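Local coordinates for protein lovastatin nonaketide synthase mokA (Monascus pilosus, PDB 6AD3) that catalyses, as a multidomain polyketide synthase, the iterative nine-step formation of the polyketide of monacolin K (lovastatin), this chain being its condensation domain, at residues Gly167-Leu175 with Phe193-Val203; Ile219-Tyr227 with Ser446-Met454. The protein carries 1 engineered substitution. One frame throughout, in Å; residues are numbered along the deposited sequence.

Contact 1: residues Gly167-Leu175 with Phe193-Val203; sequences GAEEGYWQL and FFWGKDEHLFV. Engineered in segment 167-175: Trp173 (natural residue Arg).
The Phe193 ring receives the helix 167-175 on a face and at its rim. Ala168 O stands 4.1 Å above the plane of the Phe193 ring, displaced from its centre, while Leu175 CD1 sits at the edge, 3.9 Å from Phe193 CE2. Val203 CG2, from the partner strand, also lies at that ring's edge, in plane. Gly171 brings no side chain, so the ring end reaches the helix backbone itself, with Phe193 CZ 3.5 Å from Gly171 CA. The Trp195 indole carries Glu199 CB and His200 N over one face and meets the helix obliquely through its six-membered ring, where CZ3 lies 3.4 Å from Ala168 CB. Its chi1 of 69° places CG between the backbone N and the carbonyl carbon, folding the indole over the hairpin. The edge of the Tyr172 ring meets Val203 CG2, the two side chains crossing at about a right angle; the Tyr172 hydroxyl is hydrogen-bonded beyond the segments, to Thr460 OG1 and Thr101 O.

Three branched side chains complete the interface. Leu201 CD2 packs against the turn from Ala168 to Tyr172, 3.7 Å from Ala168 O, and also touches Tyr172 CB. Leu175 and Val203 reach toward each other tip to tip, Leu175 CD1 being 3.6 Å from Val203 CG1. No hydrogen bond crosses; apolar side-chain atoms meet, with Ala168 O adding only van der Waals contacts.

The axis of helix 167-175 passes 8.6 Å from that of strand 193-195, nearly antiparallel (171°). It passes 9.2 Å from that of strand 199-203, nearly parallel (5°), so the helix lies lengthwise over the hairpin. This is the alpha/beta layering of a beta-alpha-beta crossover, strand 157-161, helix 165-176 and strand 188-195, on the sheet of a condensation domain.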
loop_
_atom_site.group_PDB
_atom_site.type_symbol
_atom_site.label_atom_id
_atom_site.label_comp_id
_atom_site.label_asym_id
_atom_site.label_seq_id
_atom_site.Cartn_x
_atom_site.Cartn_y
_atom_site.Cartn_z
ATOM N N GLY A 167 10.173 23.264 -10.683
ATOM C CA GLY A 167 10.874 22.336 -11.580
ATOM C C GLY A 167 10.960 20.900 -11.047
ATOM O O GLY A 167 10.815 19.935 -11.807
ATOM N N ALA A 168 11.330 20.765 -9.780
ATOM C CA ALA A 168 11.379 19.464 -9.121
ATOM C C ALA A 168 10.004 18.771 -9.142
ATOM O O ALA A 168 9.913 17.593 -9.506
ATOM C CB ALA A 168 11.881 19.597 -7.707
ATOM N N GLU A 169 8.947 19.510 -8.808
ATOM C CA GLU A 169 7.608 18.957 -8.787
ATOM C C GLU A 169 7.182 18.535 -10.188
ATOM O O GLU A 169 6.579 17.471 -10.389
ATOM C CB GLU A 169 6.603 19.946 -8.178
ATOM C CG GLU A 169 6.732 20.075 -6.679
ATOM C CD GLU A 169 5.685 21.016 -6.064
ATOM O OE1 GLU A 169 4.543 21.006 -6.532
ATOM O OE2 GLU A 169 5.952 21.621 -5.012
ATOM N N GLU A 170 7.588 19.295 -11.182
ATOM C CA GLU A 170 7.283 18.933 -12.552
ATOM C C GLU A 170 7.951 17.596 -12.915
ATOM O O GLU A 170 7.331 16.725 -13.533
ATOM C CB GLU A 170 7.722 20.065 -13.501
ATOM C CG GLU A 170 7.514 19.747 -14.953
ATOM C CD GLU A 170 7.976 20.876 -15.872
ATOM O OE1 GLU A 170 8.784 20.599 -16.788
ATOM O OE2 GLU A 170 7.548 22.028 -15.662
ATOM N N GLY A 171 9.208 17.444 -12.525
ATOM C CA GLY A 171 9.923 16.201 -12.755
ATOM C C GLY A 171 9.213 15.030 -12.065
ATOM O O GLY A 171 9.143 13.940 -12.600
ATOM N N TYR A 172 8.818 15.250 -10.822
ATOM C CA TYR A 172 8.073 14.240 -10.050
ATOM C C TYR A 172 6.836 13.753 -10.797
ATOM O O TYR A 172 6.645 12.567 -10.974
ATOM C CB TYR A 172 7.708 14.798 -8.671
ATOM C CG TYR A 172 6.784 13.880 -7.887
ATOM C CD1 TYR A 172 7.296 12.853 -7.077
ATOM C CD2 TYR A 172 5.406 13.974 -8.025
ATOM C CE1 TYR A 172 6.454 12.005 -6.366
ATOM C CE2 TYR A 172 4.558 13.092 -7.333
ATOM C CZ TYR A 172 5.097 12.097 -6.538
ATOM O OH TYR A 172 4.255 11.246 -5.814
ATOM N N TRP A 173 6.000 14.674 -11.249
ATOM C CA TRP A 173 4.783 14.290 -11.955
ATOM C C TRP A 173 5.052 13.654 -13.329
ATOM O O TRP A 173 4.277 12.800 -13.786
ATOM C CB TRP A 173 3.808 15.477 -12.046
ATOM C CG TRP A 173 3.248 15.874 -10.714
ATOM C CD1 TRP A 173 3.622 16.940 -9.949
ATOM C CD2 TRP A 173 2.371 15.090 -9.894
ATOM N NE1 TRP A 173 2.895 16.954 -8.774
ATOM C CE2 TRP A 173 2.190 15.785 -8.686
ATOM C CE3 TRP A 173 1.678 13.889 -10.091
ATOM C CZ2 TRP A 173 1.396 15.282 -7.649
ATOM C CZ3 TRP A 173 0.884 13.395 -9.082
ATOM C CH2 TRP A 173 0.768 14.071 -7.865
ATOM N N GLN A 174 6.208 13.947 -13.936
ATOM C CA GLN A 174 6.641 13.183 -15.114
ATOM C C GLN A 174 6.986 11.715 -14.762
ATOM O O GLN A 174 6.585 10.777 -15.473
ATOM C CB GLN A 174 7.866 13.853 -15.789
ATOM C CG GLN A 174 7.538 15.144 -16.524
ATOM C CD GLN A 174 8.774 16.046 -16.756
ATOM O OE1 GLN A 174 8.633 17.246 -17.022
ATOM N NE2 GLN A 174 9.974 15.477 -16.632
ATOM N N LEU A 175 7.593 11.513 -13.590
ATOM C CA LEU A 175 7.941 10.159 -13.132
ATOM C C LEU A 175 6.684 9.346 -12.785
ATOM O O LEU A 175 6.618 8.160 -13.072
ATOM C CB LEU A 175 8.895 10.212 -11.941
ATOM C CG LEU A 175 10.314 10.710 -12.207
ATOM C CD1 LEU A 175 11.071 10.888 -10.898
ATOM C CD2 LEU A 175 11.094 9.776 -13.125
ATOM N N PHE A 193 16.431 15.289 -7.562
ATOM C CA PHE A 193 16.235 16.639 -8.182
ATOM C C PHE A 193 16.790 17.677 -7.217
ATOM O O PHE A 193 16.463 17.669 -6.038
ATOM C CB PHE A 193 14.749 16.952 -8.414
ATOM C CG PHE A 193 14.084 16.092 -9.436
ATOM C CD1 PHE A 193 14.305 16.287 -10.782
ATOM C CD2 PHE A 193 13.152 15.130 -9.043
ATOM C CE1 PHE A 193 13.631 15.535 -11.740
ATOM C CE2 PHE A 193 12.499 14.352 -9.977
ATOM C CZ PHE A 193 12.708 14.543 -11.316
ATOM N N PHE A 194 17.629 18.624 -7.698
ATOM C CA PHE A 194 18.289 19.533 -6.768
ATOM C C PHE A 194 18.313 20.955 -7.317
ATOM O O PHE A 194 18.307 21.152 -8.523
ATOM C CB PHE A 194 19.706 19.050 -6.437
ATOM C CG PHE A 194 20.706 19.199 -7.560
ATOM C CD1 PHE A 194 20.816 18.234 -8.541
ATOM C CD2 PHE A 194 21.516 20.327 -7.641
ATOM C CE1 PHE A 194 21.832 18.264 -9.449
ATOM C CE2 PHE A 194 22.527 20.380 -8.583
ATOM C CZ PHE A 194 22.653 19.370 -9.519
ATOM N N TRP A 195 18.205 21.910 -6.406
ATOM C CA TRP A 195 18.125 23.341 -6.763
ATOM C C TRP A 195 18.532 24.172 -5.579
ATOM O O TRP A 195 18.655 23.666 -4.461
ATOM C CB TRP A 195 16.722 23.709 -7.189
ATOM C CG TRP A 195 15.719 23.675 -6.076
ATOM C CD1 TRP A 195 15.277 24.737 -5.330
ATOM C CD2 TRP A 195 14.918 22.549 -5.680
ATOM N NE1 TRP A 195 14.310 24.323 -4.446
ATOM C CE2 TRP A 195 14.115 22.975 -4.600
ATOM C CE3 TRP A 195 14.932 21.188 -6.009
ATOM C CZ2 TRP A 195 13.244 22.105 -3.917
ATOM C CZ3 TRP A 195 14.110 20.325 -5.308
ATOM C CH2 TRP A 195 13.242 20.798 -4.298
ATOM N N GLY A 196 18.647 25.483 -5.799
ATOM C CA GLY A 196 18.811 26.422 -4.702
ATOM C C GLY A 196 20.024 26.132 -3.848
ATOM O O GLY A 196 21.057 25.682 -4.351
ATOM N N LYS A 197 19.913 26.464 -2.577
ATOM C CA LYS A 197 20.927 26.174 -1.606
ATOM C C LYS A 197 20.650 24.829 -0.936
ATOM O O LYS A 197 19.859 24.740 0.004
ATOM C CB LYS A 197 20.972 27.262 -0.554
ATOM C CG LYS A 197 22.189 27.192 0.331
ATOM C CD LYS A 197 22.289 28.453 1.187
ATOM C CE LYS A 197 21.942 28.176 2.641
ATOM N NZ LYS A 197 23.118 27.603 3.356
ATOM N N ASP A 198 21.252 23.792 -1.506
ATOM C CA ASP A 198 21.143 22.420 -0.973
ATOM C C ASP A 198 19.683 22.034 -0.766
ATOM O O ASP A 198 19.379 21.293 0.147
ATOM C CB ASP A 198 21.917 22.252 0.345
ATOM C CG ASP A 198 23.412 22.439 0.177
ATOM O OD1 ASP A 198 24.014 21.896 -0.764
ATOM O OD2 ASP A 198 23.972 23.171 0.968
ATOM N N GLU A 199 18.815 22.386 -1.712
ATOM C CA GLU A 199 17.488 21.797 -1.713
ATOM C C GLU A 199 17.423 20.562 -2.621
ATOM O O GLU A 199 18.073 20.510 -3.699
ATOM C CB GLU A 199 16.396 22.793 -2.118
ATOM C CG GLU A 199 16.244 23.985 -1.189
ATOM C CD GLU A 199 15.604 23.661 0.136
ATOM O OE1 GLU A 199 15.276 22.477 0.433
ATOM O OE2 GLU A 199 15.477 24.601 0.926
ATOM N N HIS A 200 16.571 19.605 -2.216
ATOM C CA HIS A 200 16.394 18.353 -2.938
ATOM C C HIS A 200 14.961 17.908 -2.948
ATOM O O HIS A 200 14.251 18.097 -1.967
ATOM C CB HIS A 200 17.191 17.249 -2.247
ATOM C CG HIS A 200 18.651 17.506 -2.229
ATOM N ND1 HIS A 200 19.480 17.127 -3.254
ATOM C CD2 HIS A 200 19.425 18.163 -1.336
ATOM C CE1 HIS A 200 20.704 17.556 -3.007
ATOM N NE2 HIS A 200 20.689 18.217 -1.862
ATOM N N LEU A 201 14.630 17.132 -3.980
ATOM C CA LEU A 201 13.502 16.194 -3.970
ATOM C C LEU A 201 13.996 14.829 -4.470
ATOM O O LEU A 201 14.379 14.680 -5.622
ATOM C CB LEU A 201 12.353 16.726 -4.834
ATOM C CG LEU A 201 11.158 15.790 -5.013
ATOM C CD1 LEU A 201 10.510 15.536 -3.674
ATOM C CD2 LEU A 201 10.178 16.379 -6.011
ATOM N N PHE A 202 14.163 13.910 -3.539
ATOM C CA PHE A 202 14.698 12.594 -3.843
ATOM C C PHE A 202 13.537 11.652 -4.065
ATOM O O PHE A 202 12.663 11.538 -3.209
ATOM C CB PHE A 202 15.535 12.094 -2.676
ATOM C CG PHE A 202 16.014 10.685 -2.839
ATOM C CD1 PHE A 202 16.620 10.299 -4.006
ATOM C CD2 PHE A 202 15.816 9.756 -1.852
ATOM C CE1 PHE A 202 17.024 8.991 -4.197
ATOM C CE2 PHE A 202 16.247 8.447 -2.015
ATOM C CZ PHE A 202 16.749 8.048 -3.237
ATOM N N VAL A 203 13.459 11.085 -5.262
ATOM C CA VAL A 203 12.322 10.311 -5.676
ATOM C C VAL A 203 12.747 8.856 -5.881
ATOM O O VAL A 203 13.689 8.560 -6.642
ATOM C CB VAL A 203 11.698 10.863 -6.995
ATOM C CG1 VAL A 203 10.437 10.066 -7.403
ATOM C CG2 VAL A 203 11.362 12.344 -6.863
#

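Contact 2: residues Ile219-Tyr227 with Ser446-Met454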
loop_
_atom_site.group_PDB
_atom_site.type_symbol
_atom_site.label_atom_id
_atom_site.label_comp_id
_atom_site.label_asym_id
_atom_site.label_seq_id
_atom_site.Cartn_x
_atom_site.Cartn_y
_atom_site.Cartn_z
ATOM N N ILE A 219 15.387 1.097 0.897
ATOM C CA ILE A 219 16.293 1.776 -0.057
ATOM C C ILE A 219 16.933 3.010 0.599
ATOM O O ILE A 219 18.154 3.238 0.473
ATOM C CB ILE A 219 15.524 2.194 -1.338
ATOM C CG1 ILE A 219 15.202 0.934 -2.161
ATOM C CG2 ILE A 219 16.322 3.202 -2.142
ATOM C CD1 ILE A 219 14.141 1.118 -3.223
ATOM N N PHE A 220 16.102 3.844 1.239
ATOM C CA PHE A 220 16.593 5.051 1.885
ATOM C C PHE A 220 17.628 4.660 2.936
ATOM O O PHE A 220 18.700 5.236 3.011
ATOM C CB PHE A 220 15.454 5.823 2.555
ATOM C CG PHE A 220 14.744 6.835 1.664
ATOM C CD1 PHE A 220 13.732 6.431 0.755
ATOM C CD2 PHE A 220 14.882 8.220 1.909
ATOM C CE1 PHE A 220 12.927 7.389 0.060
ATOM C CE2 PHE A 220 14.039 9.163 1.241
ATOM C CZ PHE A 220 12.953 8.745 0.454
ATOM N N VAL A 221 17.290 3.696 3.775
ATOM C CA VAL A 221 18.176 3.283 4.851
ATOM C C VAL A 221 19.514 2.706 4.351
ATOM O O VAL A 221 20.569 3.022 4.886
ATOM C CB VAL A 221 17.419 2.306 5.804
ATOM C CG1 VAL A 221 18.377 1.560 6.689
ATOM C CG2 VAL A 221 16.412 3.078 6.599
ATOM N N GLU A 222 19.476 1.875 3.307
ATOM C CA GLU A 222 20.705 1.351 2.728
ATOM C C GLU A 222 21.532 2.446 2.092
ATOM O O GLU A 222 22.745 2.512 2.306
ATOM C CB GLU A 222 20.427 0.225 1.738
ATOM C CG GLU A 222 19.985 -1.085 2.414
ATOM C CD GLU A 222 20.139 -2.331 1.522
ATOM O OE1 GLU A 222 19.883 -3.421 2.040
ATOM O OE2 GLU A 222 20.645 -2.243 0.392
ATOM N N ALA A 223 20.875 3.338 1.365
ATOM C CA ALA A 223 21.567 4.417 0.674
ATOM C C ALA A 223 22.214 5.408 1.656
ATOM O O ALA A 223 23.374 5.780 1.481
ATOM C CB ALA A 223 20.603 5.154 -0.239
ATOM N N SER A 224 21.518 5.687 2.747
ATOM C CA SER A 224 22.033 6.543 3.806
ATOM C C SER A 224 23.284 5.935 4.425
ATOM O O SER A 224 24.300 6.640 4.637
ATOM C CB SER A 224 20.974 6.728 4.897
ATOM O OG SER A 224 21.473 7.527 5.980
ATOM N N GLN A 225 23.177 4.671 4.819
ATOM C CA GLN A 225 24.309 4.006 5.464
ATOM C C GLN A 225 25.497 3.964 4.521
ATOM O O GLN A 225 26.622 4.259 4.918
ATOM C CB GLN A 225 23.934 2.601 5.890
ATOM C CG GLN A 225 23.066 2.557 7.110
ATOM C CD GLN A 225 22.733 1.171 7.484
ATOM O OE1 GLN A 225 23.401 0.566 8.338
ATOM N NE2 GLN A 225 21.762 0.610 6.795
ATOM N N LEU A 226 25.257 3.607 3.253
ATOM C CA LEU A 226 26.361 3.503 2.288
ATOM C C LEU A 226 27.007 4.853 2.048
ATOM O O LEU A 226 28.227 4.993 2.116
ATOM C CB LEU A 226 25.888 2.942 0.969
ATOM C CG LEU A 226 25.635 1.437 0.958
ATOM C CD1 LEU A 226 24.769 1.045 -0.204
ATOM C CD2 LEU A 226 26.921 0.624 0.970
ATOM N N TYR A 227 26.178 5.875 1.902
ATOM C CA TYR A 227 26.674 7.234 1.771
ATOM C C TYR A 227 27.557 7.603 2.964
ATOM O O TYR A 227 28.585 8.265 2.809
ATOM C CB TYR A 227 25.506 8.200 1.656
ATOM C CG TYR A 227 25.892 9.656 1.466
ATOM C CD1 TYR A 227 26.223 10.458 2.541
ATOM C CD2 TYR A 227 25.845 10.232 0.220
ATOM C CE1 TYR A 227 26.545 11.809 2.363
ATOM C CE2 TYR A 227 26.163 11.556 0.020
ATOM C CZ TYR A 227 26.475 12.359 1.093
ATOM O OH TYR A 227 26.797 13.698 0.879
ATOM N N SER A 446 14.818 7.852 9.745
ATOM C CA SER A 446 15.809 6.764 9.811
ATOM C C SER A 446 16.578 6.631 8.488
ATOM O O SER A 446 17.718 6.201 8.477
ATOM C CB SER A 446 15.121 5.460 10.146
ATOM O OG SER A 446 14.557 5.580 11.423
ATOM N N GLY A 447 15.941 7.060 7.387
ATOM C CA GLY A 447 16.603 7.092 6.044
ATOM C C GLY A 447 17.117 8.461 5.600
ATOM O O GLY A 447 17.327 8.682 4.436
ATOM N N SER A 448 17.470 9.330 6.542
ATOM C CA SER A 448 18.055 10.655 6.166
ATOM C C SER A 448 19.447 10.506 5.642
ATOM O O SER A 448 20.129 9.605 6.026
ATOM C CB SER A 448 18.067 11.582 7.326
ATOM O OG SER A 448 16.783 11.661 7.825
ATOM N N ILE A 449 19.828 11.361 4.683
ATOM C CA ILE A 449 20.990 11.101 3.821
ATOM C C ILE A 449 21.934 12.267 3.907
ATOM O O ILE A 449 21.538 13.412 3.653
ATOM C CB ILE A 449 20.602 10.931 2.337
ATOM C CG1 ILE A 449 19.755 9.695 2.123
ATOM C CG2 ILE A 449 21.839 10.881 1.456
ATOM C CD1 ILE A 449 19.113 9.626 0.757
ATOM N N GLY A 450 23.169 11.993 4.305
ATOM C CA GLY A 450 24.185 13.022 4.402
ATOM C C GLY A 450 23.800 14.061 5.428
ATOM O O GLY A 450 23.386 13.723 6.542
ATOM N N SER A 451 23.780 15.326 5.014
ATOM C CA SER A 451 23.378 16.396 5.911
ATOM C C SER A 451 22.009 16.912 5.551
ATOM O O SER A 451 21.607 17.997 5.984
ATOM C CB SER A 451 24.397 17.541 5.860
ATOM O OG SER A 451 25.669 17.075 6.223
ATOM N N ALA A 452 21.305 16.197 4.689
ATOM C CA ALA A 452 19.994 16.645 4.309
ATOM C C ALA A 452 18.973 16.106 5.312
ATOM O O ALA A 452 18.952 14.922 5.594
ATOM C CB ALA A 452 19.673 16.182 2.913
ATOM N N LYS A 453 18.040 16.959 5.703
ATOM C CA LYS A 453 16.944 16.551 6.552
ATOM C C LYS A 453 15.653 16.579 5.757
ATOM O O LYS A 453 15.332 17.568 5.112
ATOM C CB LYS A 453 16.831 17.492 7.748
ATOM C CG LYS A 453 18.031 17.430 8.695
ATOM C CD LYS A 453 17.612 17.660 10.144
ATOM C CE LYS A 453 18.063 16.527 11.050
ATOM N NZ LYS A 453 19.181 16.953 11.931
ATOM N N MET A 454 14.840 15.556 5.938
ATOM C CA MET A 454 13.559 15.495 5.274
ATOM C C MET A 454 12.557 16.413 5.856
ATOM O O MET A 454 12.482 16.585 7.064
ATOM C CB MET A 454 12.991 14.088 5.313
ATOM C CG MET A 454 13.997 13.069 5.072
ATOM S SD MET A 454 13.326 11.514 5.592
ATOM C CE MET A 454 14.369 10.416 4.655
HETATM O O HOH W 1 24.156 9.462 5.351
#
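The loop 446-450 runs beside the helix 219-227 in the same sense, its CA separation widening from 4.3 Å between Val221 and Gly447 to 6.8 Å between Tyr227 and Gly450, where a type II' turn from Ile449 to Ala452 swings the chain away toward strand 453-460.

Close approach at Gly447 depends on its lack of a side chain, since Phe220 CB packs directly on the glycine backbone. Gly447 O then lies at the edge of the Phe220 ring, in its plane, 3.5 Å from CD2; this carbonyl is buried and has no hydrogen-bonding partner in the model. Met454 reaches the same ring carbon with its extended chain, CE being 3.6 Å from Phe220 CD2, and the two side chains cross obliquely. Midway, the Ser224 hydroxyl, whose chi1 of 178° turns it anti to the backbone N and toward the loop, donates to Ser448 O at 2.5 Å, a very short bond whose exact length deserves caution. The same residue also binds through its backbone: a water donates to Ser224 O at 2.9 Å and accepts from Gly450 N at 2.9 Å. Toward the C-terminal end of the helix, Ile449 CG2 lies over one face of the Tyr227 ring, offset toward the rim, while Gly450 CA, at the second position of the type II' turn (phi 63°), approaches obliquely to 3.3 Å from Tyr227 CE1.

Beyond the segments, Tyr227 OH is hydrogen-bonded to Asp111 N and the Tyr227 ring forms a cation-pi contact with Arg114. Ala223 and Leu226 pack on helix 112-125, and Glu222 makes a salt bridge to Arg125. Phe220, with Met454, rests on Met104 of strand 100-107, so the helix sits between helix 112-125, this loop and the sheet.

In the fold
Following the chain, strand 157-161 leads into helix 165-176, and contact 1 closes a short loop of 17 residues when strands 188-195 and 199-206 come back against that helix. Helix 213-227 follows directly, and contact 2 opens there; it closes only after 218 further residues, when the chain returns as loop 446-452 and enters edge strand 453-460 of the same five-stranded sheet. The two closures are therefore in series, with centres about 17 Å apart. They meet through Phe202, whose ring packs edge-to-face with Phe220. Leu201 and Val203 point to helix 165-176 while Phe202, between them, meets Phe220 of helix 213-227, which shows that the two helices cover opposite faces of the sheet.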